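Local coordinates for acyl-CoA dehydrogenase (Thermus thermophilus, PDB 2Z1Q), which probably catalyses the FAD-dependent oxidation of saturated acyl-CoA thioesters to their 2,3-dehydroacyl-CoA products, at residues B[452-457]-B[491-496]; B[164-167]-B[172-175]; B[64-69]-B[73-78]. All coordinates share one frame; numbering follows the deposited sequence.

Three contacts in one chain illustrate how ties that are short in sequence and ties that are longer both contribute to a multidomain fold. Nearest the N terminus, interaction 3 closes the end of helix 62-71 onto the loop behind it, with three residues between its segments, in the N-terminal helical domain. Interaction 2 follows as a beta hairpin of the middle domain, spanning four residues. Interaction 1 comes last and bridges 33 mostly helical residues, joining helices 445-468 and 476-502 in the C-terminal part. The three loops run in series, neither nesting nor crossing, and the contacts do not touch: the centres of interactions 1 and 2 lie about 51 Å apart.

Interaction 1 (B[452-457]-B[491-496]); sequences NLKKLA and AAESAL
The ammonium nitrogen NZ of K454 is gripped from several directions, and its partner across the contact is E493. The two residues sit on antiparallel neighbours of a helical bundle, helices 445-468 and 476-502, and span the gap with side chains instead of close backbone packing. NZ reaches E493 OE1 at 2.5 Å, a short salt bridge that is also a hydrogen bond. It arrives on the syn side of the carboxylate, 22° out of its plane, while OE2 stands farther off, 3.7 Å from the same K454 NZ, so one oxygen takes the bond. Both chains are extended beyond CG and cross at about a right angle: K454 stretches across between the helices, and E493, with its CG anti to the backbone N (chi1 173°), comes forward to meet it. The oxygen left over, E493 OE2, is paired with R322, so the carboxylate links two cations. NZ itself is further held by W14 O and Q451 OE1. With both ends buried, this network probably favours the charged form of each group. Nearby, L453 packs on A489 and A521. Within 491-496 of helix 476-502, S494 OG bonds back to A491 O at 2.9 Å; that carbonyl also accepts from A495 N, and both donors come from the same face of its plane.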
loop_
_atom_site.group_PDB
_atom_site.type_symbol
_atom_site.label_atom_id
_atom_site.label_comp_id
_atom_site.label_asym_id
_atom_site.label_seq_id
_atom_site.Cartn_x
_atom_site.Cartn_y
_atom_site.Cartn_z
ATOM N N ASN B 452 -20.993 -5.190 21.569
ATOM C CA ASN B 452 -20.041 -4.503 22.441
ATOM C C ASN B 452 -19.234 -3.451 21.663
ATOM O O ASN B 452 -18.943 -2.378 22.191
ATOM C CB ASN B 452 -19.111 -5.516 23.130
ATOM C CG ASN B 452 -19.778 -6.232 24.324
ATOM O OD1 ASN B 452 -19.203 -7.166 24.897
ATOM N ND2 ASN B 452 -20.979 -5.790 24.702
ATOM N N LEU B 453 -18.886 -3.748 20.413
ATOM C CA LEU B 453 -18.153 -2.794 19.581
ATOM C C LEU B 453 -18.984 -1.528 19.502
ATOM O O LEU B 453 -18.463 -0.430 19.684
ATOM C CB LEU B 453 -17.923 -3.356 18.167
ATOM C CG LEU B 453 -16.953 -4.536 18.080
ATOM C CD1 LEU B 453 -16.879 -5.070 16.665
ATOM C CD2 LEU B 453 -15.584 -4.082 18.553
ATOM N N LYS B 454 -20.286 -1.687 19.261
ATOM C CA LYS B 454 -21.192 -0.542 19.183
ATOM C C LYS B 454 -21.116 0.234 20.485
ATOM O O LYS B 454 -21.069 1.461 20.485
ATOM C CB LYS B 454 -22.627 -0.996 18.956
ATOM C CG LYS B 454 -22.771 -1.951 17.798
ATOM C CD LYS B 454 -24.214 -2.352 17.599
ATOM C CE LYS B 454 -24.329 -3.339 16.461
ATOM N NZ LYS B 454 -25.751 -3.715 16.237
ATOM N N LYS B 455 -21.113 -0.493 21.595
ATOM C CA LYS B 455 -21.020 0.149 22.901
ATOM C C LYS B 455 -19.665 0.843 23.037
ATOM O O LYS B 455 -19.584 1.958 23.555
ATOM C CB LYS B 455 -21.175 -0.882 24.031
ATOM C CG LYS B 455 -22.552 -1.522 24.120
ATOM C CD LYS B 455 -22.651 -2.462 25.317
ATOM C CE LYS B 455 -24.075 -2.990 25.484
ATOM N NZ LYS B 455 -24.502 -3.851 24.348
ATOM N N LEU B 456 -18.605 0.185 22.569
ATOM C CA LEU B 456 -17.258 0.751 22.661
ATOM C C LEU B 456 -17.220 2.126 22.009
ATOM O O LEU B 456 -16.718 3.090 22.594
ATOM C CB LEU B 456 -16.229 -0.171 21.985
ATOM C CG LEU B 456 -14.759 0.286 22.027
ATOM C CD1 LEU B 456 -14.262 0.328 23.468
ATOM C CD2 LEU B 456 -13.902 -0.669 21.206
ATOM N N ALA B 457 -17.759 2.205 20.795
ATOM C CA ALA B 457 -17.815 3.455 20.042
ATOM C C ALA B 457 -18.540 4.506 20.862
ATOM O O ALA B 457 -18.046 5.617 21.047
ATOM C CB ALA B 457 -18.542 3.236 18.720
ATOM N N ALA B 491 -19.500 -3.541 9.392
ATOM C CA ALA B 491 -18.983 -4.584 8.509
ATOM C C ALA B 491 -19.094 -5.981 9.115
ATOM O O ALA B 491 -19.575 -6.904 8.462
ATOM C CB ALA B 491 -17.528 -4.300 8.149
ATOM N N ALA B 492 -18.642 -6.134 10.357
ATOM C CA ALA B 492 -18.686 -7.446 11.008
ATOM C C ALA B 492 -20.109 -7.940 11.139
ATOM O O ALA B 492 -20.419 -9.075 10.798
ATOM C CB ALA B 492 -18.025 -7.385 12.390
ATOM N N GLU B 493 -20.968 -7.065 11.635
ATOM C CA GLU B 493 -22.366 -7.405 11.818
ATOM C C GLU B 493 -22.989 -7.795 10.490
ATOM O O GLU B 493 -23.603 -8.853 10.370
ATOM C CB GLU B 493 -23.118 -6.221 12.425
ATOM C CG GLU B 493 -24.621 -6.426 12.487
ATOM C CD GLU B 493 -25.329 -5.319 13.243
ATOM O OE1 GLU B 493 -25.575 -5.490 14.455
ATOM O OE2 GLU B 493 -25.624 -4.273 12.630
ATOM N N SER B 494 -22.819 -6.940 9.488
ATOM C CA SER B 494 -23.381 -7.219 8.184
ATOM C C SER B 494 -22.797 -8.524 7.636
ATOM O O SER B 494 -23.464 -9.248 6.897
ATOM C CB SER B 494 -23.121 -6.041 7.237
ATOM O OG SER B 494 -21.767 -5.987 6.831
ATOM N N ALA B 495 -21.564 -8.849 8.016
ATOM C CA ALA B 495 -20.943 -10.082 7.545
ATOM C C ALA B 495 -21.476 -11.309 8.300
ATOM O O ALA B 495 -21.647 -12.382 7.712
ATOM C CB ALA B 495 -19.448 -10.008 7.709
ATOM N N LEU B 496 -21.723 -11.136 9.598
ATOM C CA LEU B 496 -22.214 -12.226 10.445
ATOM C C LEU B 496 -23.662 -12.591 10.158
ATOM O O LEU B 496 -23.995 -13.764 10.019
ATOM C CB LEU B 496 -22.054 -11.854 11.923
ATOM C CG LEU B 496 -20.897 -12.521 12.679
ATOM C CD1 LEU B 496 -20.495 -11.669 13.873
ATOM C CD2 LEU B 496 -21.311 -13.923 13.125
#

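Interaction 2 (B[164-167]-B[172-175]); sequences ATLS and HYIL
A beta hairpin of the middle domain pairs strand 163-166 with the start of strand 172-183, and it shows how backbone register decides which side chains meet. T165 and I174 form the hydrogen-bonded antiparallel pair, T165 N giving to I174 O at 3.1 Å and I174 N to T165 O at 2.8 Å. A164 with L175 and L166 with Y173 make the non-hydrogen-bonded pairs before and after it, and their side chains share the face that T165 and I174 do not use. There L166 lies over the tyrosine ring: CG anti to the backbone N (chi1 -170°) carries CD1 above one face, 3.7 Å from the centroid of the Y173 ring and 15° off its normal, a CH-pi contact displaced toward the rim. L166 CB touches the same ring at Y173 CE1. Farther along, the side chains of A164 and L175 are in contact through CB and CD2, and both residues also rest on A195. Where the strands end, H172 O takes two donors from S167, reached from one face of its plane: the amide N at 3.0 Å and OG at 3.1 Å, the hydroxyl well above that plane. Backbone bonds from A164 to K196 and from Y173 to V240 set the pair between further strands, as expected of a two-strand hairpin built into the larger beta sheet of an acyl-CoA dehydrogenase middle domain.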
loop_
_atom_site.group_PDB
_atom_site.type_symbol
_atom_site.label_atom_id
_atom_site.label_comp_id
_atom_site.label_asym_id
_atom_site.label_seq_id
_atom_site.Cartn_x
_atom_site.Cartn_y
_atom_site.Cartn_z
ATOM N N ALA B 164 -18.774 34.235 -11.194
ATOM C CA ALA B 164 -19.888 34.347 -12.118
ATOM C C ALA B 164 -20.550 35.703 -11.927
ATOM O O ALA B 164 -20.948 36.061 -10.820
ATOM C CB ALA B 164 -20.897 33.230 -11.867
ATOM N N THR B 165 -20.648 36.457 -13.013
ATOM C CA THR B 165 -21.278 37.773 -12.978
ATOM C C THR B 165 -22.321 37.903 -14.081
ATOM O O THR B 165 -22.104 37.470 -15.215
ATOM C CB THR B 165 -20.245 38.902 -13.144
ATOM O OG1 THR B 165 -19.352 38.581 -14.216
ATOM C CG2 THR B 165 -19.458 39.099 -11.858
ATOM N N LEU B 166 -23.455 38.503 -13.733
ATOM C CA LEU B 166 -24.552 38.703 -14.676
ATOM C C LEU B 166 -24.241 39.860 -15.623
ATOM O O LEU B 166 -23.994 40.980 -15.180
ATOM C CB LEU B 166 -25.835 39.010 -13.912
ATOM C CG LEU B 166 -27.116 39.020 -14.742
ATOM C CD1 LEU B 166 -27.319 37.646 -15.356
ATOM C CD2 LEU B 166 -28.297 39.390 -13.862
ATOM N N SER B 167 -24.269 39.584 -16.923
ATOM C CA SER B 167 -23.982 40.589 -17.946
ATOM C C SER B 167 -24.917 41.792 -17.888
ATOM O O SER B 167 -25.961 41.749 -17.233
ATOM C CB SER B 167 -24.084 39.960 -19.330
ATOM O OG SER B 167 -25.397 39.478 -19.548
ATOM N N HIS B 172 -27.313 36.590 -19.860
ATOM C CA HIS B 172 -26.214 35.640 -19.702
ATOM C C HIS B 172 -25.389 35.863 -18.434
ATOM O O HIS B 172 -25.447 36.923 -17.813
ATOM C CB HIS B 172 -25.277 35.705 -20.911
ATOM C CG HIS B 172 -25.951 35.432 -22.221
ATOM N ND1 HIS B 172 -26.862 36.302 -22.786
ATOM C CD2 HIS B 172 -25.851 34.383 -23.072
ATOM C CE1 HIS B 172 -27.292 35.799 -23.929
ATOM N NE2 HIS B 172 -26.695 34.637 -24.126
ATOM N N TYR B 173 -24.627 34.840 -18.061
ATOM C CA TYR B 173 -23.737 34.894 -16.907
ATOM C C TYR B 173 -22.327 34.694 -17.459
ATOM O O TYR B 173 -22.112 33.843 -18.320
ATOM C CB TYR B 173 -24.069 33.778 -15.907
ATOM C CG TYR B 173 -25.038 34.187 -14.815
ATOM C CD1 TYR B 173 -24.723 35.209 -13.923
ATOM C CD2 TYR B 173 -26.271 33.545 -14.670
ATOM C CE1 TYR B 173 -25.603 35.588 -12.916
ATOM C CE2 TYR B 173 -27.161 33.917 -13.663
ATOM C CZ TYR B 173 -26.818 34.939 -12.790
ATOM O OH TYR B 173 -27.683 35.313 -11.785
ATOM N N ILE B 174 -21.377 35.493 -16.988
ATOM C CA ILE B 174 -20.000 35.379 -17.463
ATOM C C ILE B 174 -19.164 34.617 -16.446
ATOM O O ILE B 174 -19.031 35.038 -15.287
ATOM C CB ILE B 174 -19.360 36.759 -17.684
ATOM C CG1 ILE B 174 -20.296 37.642 -18.507
ATOM C CG2 ILE B 174 -18.022 36.593 -18.401
ATOM C CD1 ILE B 174 -19.801 39.057 -18.673
ATOM N N LEU B 175 -18.597 33.498 -16.884
ATOM C CA LEU B 175 -17.795 32.658 -16.004
ATOM C C LEU B 175 -16.292 32.766 -16.214
ATOM O O LEU B 175 -15.792 32.723 -17.343
ATOM C CB LEU B 175 -18.213 31.186 -16.143
ATOM C CG LEU B 175 -19.593 30.744 -15.649
ATOM C CD1 LEU B 175 -19.640 29.225 -15.570
ATOM C CD2 LEU B 175 -19.863 31.337 -14.282
#

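Interaction 3 (B[64-69]-B[73-78]); sequences PLMRKA and GLLAID
M66 and L75 meet in the tight half of this contact, where the loop after helix 62-71 folds back against the helix. The methionine, bent at chi2 and chi3, curls so that its CE presses on L75 CD2 at 3.4 Å, closer than usual for carbons, while L75 CD1 lies 3.3 Å from M66 O. L75 is covered beyond by Y110, H113 and T114 of helix 106-117. Were L75 cut back to an alanine, a gap would probably open beside M66 CE and the thioether end would be less firmly held. The solvent side is set by G73, R67 and K68, all partly exposed, the last two pointing away. G73, with positive phi (83°), is the turning point of a Schellman motif: L74 N bonds to A69 O at 2.9 Å, the nitrogen almost in line with the carbonyl (165°) although the N-H...O angle is only 143°. A69 CB and L74 CB, in ordinary loose contact at 4.4 Å, supply the hydrophobic pair that accompanies this six-residue bond. The chemistry is thus divided: the L74 amide caps a carbonyl of the last helical turn through the Schellman bond, while L75 and M66 bury apolar surface against each other.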
loop_
_atom_site.group_PDB
_atom_site.type_symbol
_atom_site.label_atom_id
_atom_site.label_comp_id
_atom_site.label_asym_id
_atom_site.label_seq_id
_atom_site.Cartn_x
_atom_site.Cartn_y
_atom_site.Cartn_z
ATOM N N PRO B 64 -17.085 5.791 -28.234
ATOM C CA PRO B 64 -17.865 4.680 -28.770
ATOM C C PRO B 64 -18.249 3.682 -27.665
ATOM O O PRO B 64 -19.340 3.109 -27.699
ATOM C CB PRO B 64 -16.934 4.086 -29.831
ATOM C CG PRO B 64 -15.561 4.426 -29.304
ATOM C CD PRO B 64 -15.755 5.851 -28.856
ATOM N N LEU B 65 -17.362 3.477 -26.688
ATOM C CA LEU B 65 -17.652 2.561 -25.581
ATOM C C LEU B 65 -18.820 3.063 -24.759
ATOM O O LEU B 65 -19.659 2.288 -24.307
ATOM C CB LEU B 65 -16.443 2.404 -24.662
ATOM C CG LEU B 65 -15.415 1.360 -25.091
ATOM C CD1 LEU B 65 -14.192 1.468 -24.205
ATOM C CD2 LEU B 65 -16.019 -0.043 -25.005
ATOM N N MET B 66 -18.875 4.372 -24.566
ATOM C CA MET B 66 -19.939 4.966 -23.784
ATOM C C MET B 66 -21.256 4.862 -24.569
ATOM O O MET B 66 -22.326 4.675 -23.978
ATOM C CB MET B 66 -19.579 6.421 -23.449
ATOM C CG MET B 66 -20.280 6.994 -22.208
ATOM S SD MET B 66 -19.687 6.419 -20.570
ATOM C CE MET B 66 -20.372 4.787 -20.488
ATOM N N ARG B 67 -21.181 4.969 -25.896
ATOM C CA ARG B 67 -22.367 4.848 -26.739
ATOM C C ARG B 67 -22.908 3.421 -26.602
ATOM O O ARG B 67 -24.107 3.218 -26.428
ATOM C CB ARG B 67 -22.022 5.117 -28.205
ATOM C CG ARG B 67 -22.523 6.435 -28.773
ATOM C CD ARG B 67 -21.830 7.648 -28.159
ATOM N NE ARG B 67 -21.844 8.779 -29.085
ATOM C CZ ARG B 67 -21.434 10.007 -28.785
ATOM N NH1 ARG B 67 -20.976 10.281 -27.571
ATOM N NH2 ARG B 67 -21.471 10.959 -29.708
ATOM N N LYS B 68 -22.018 2.434 -26.668
ATOM C CA LYS B 68 -22.447 1.040 -26.540
ATOM C C LYS B 68 -23.106 0.774 -25.191
ATOM O O LYS B 68 -24.126 0.091 -25.125
ATOM C CB LYS B 68 -21.271 0.080 -26.726
ATOM C CG LYS B 68 -20.735 0.017 -28.148
ATOM C CD LYS B 68 -19.580 -0.963 -28.274
ATOM C CE LYS B 68 -19.098 -1.048 -29.717
ATOM N NZ LYS B 68 -18.523 0.242 -30.183
ATOM N N ALA B 69 -22.520 1.306 -24.119
ATOM C CA ALA B 69 -23.067 1.114 -22.777
ATOM C C ALA B 69 -24.440 1.769 -22.690
ATOM O O ALA B 69 -25.311 1.326 -21.941
ATOM C CB ALA B 69 -22.135 1.719 -21.731
ATOM N N GLY B 73 -28.510 0.281 -22.079
ATOM C CA GLY B 73 -29.297 0.797 -20.976
ATOM C C GLY B 73 -28.514 1.001 -19.686
ATOM O O GLY B 73 -29.102 1.298 -18.654
ATOM N N LEU B 74 -27.193 0.866 -19.728
ATOM C CA LEU B 74 -26.396 1.036 -18.511
ATOM C C LEU B 74 -26.289 2.479 -18.055
ATOM O O LEU B 74 -25.979 2.745 -16.894
ATOM C CB LEU B 74 -24.993 0.454 -18.694
ATOM C CG LEU B 74 -24.966 -1.049 -18.978
ATOM C CD1 LEU B 74 -23.533 -1.541 -18.999
ATOM C CD2 LEU B 74 -25.769 -1.791 -17.919
ATOM N N LEU B 75 -26.556 3.412 -18.961
ATOM C CA LEU B 75 -26.466 4.821 -18.617
ATOM C C LEU B 75 -27.817 5.413 -18.216
ATOM O O LEU B 75 -27.890 6.562 -17.775
ATOM C CB LEU B 75 -25.882 5.606 -19.798
ATOM C CG LEU B 75 -24.524 5.095 -20.281
ATOM C CD1 LEU B 75 -24.094 5.882 -21.515
ATOM C CD2 LEU B 75 -23.500 5.227 -19.159
ATOM N N ALA B 76 -28.877 4.622 -18.361
ATOM C CA ALA B 76 -30.222 5.085 -18.019
ATOM C C ALA B 76 -30.796 4.477 -16.736
ATOM O O ALA B 76 -31.917 4.793 -16.348
ATOM C CB ALA B 76 -31.169 4.824 -19.188
ATOM N N ILE B 77 -30.022 3.621 -16.074
ATOM C CA ILE B 77 -30.458 2.976 -14.827
ATOM C C ILE B 77 -30.954 3.956 -13.755
ATOM O O ILE B 77 -32.020 3.756 -13.166
ATOM C CB ILE B 77 -29.305 2.134 -14.229
ATOM C CG1 ILE B 77 -28.916 1.035 -15.205
ATOM C CG2 ILE B 77 -29.717 1.529 -12.891
ATOM C CD1 ILE B 77 -27.662 0.310 -14.806
ATOM N N ASP B 78 -30.186 5.010 -13.489
ATOM C CA ASP B 78 -30.570 5.993 -12.476
ATOM C C ASP B 78 -31.279 7.221 -13.039
ATOM O O ASP B 78 -31.400 8.243 -12.361
ATOM C CB ASP B 78 -29.342 6.436 -11.682
ATOM C CG ASP B 78 -28.851 5.368 -10.722
ATOM O OD1 ASP B 78 -27.620 5.281 -10.507
ATOM O OD2 ASP B 78 -29.695 4.622 -10.178
#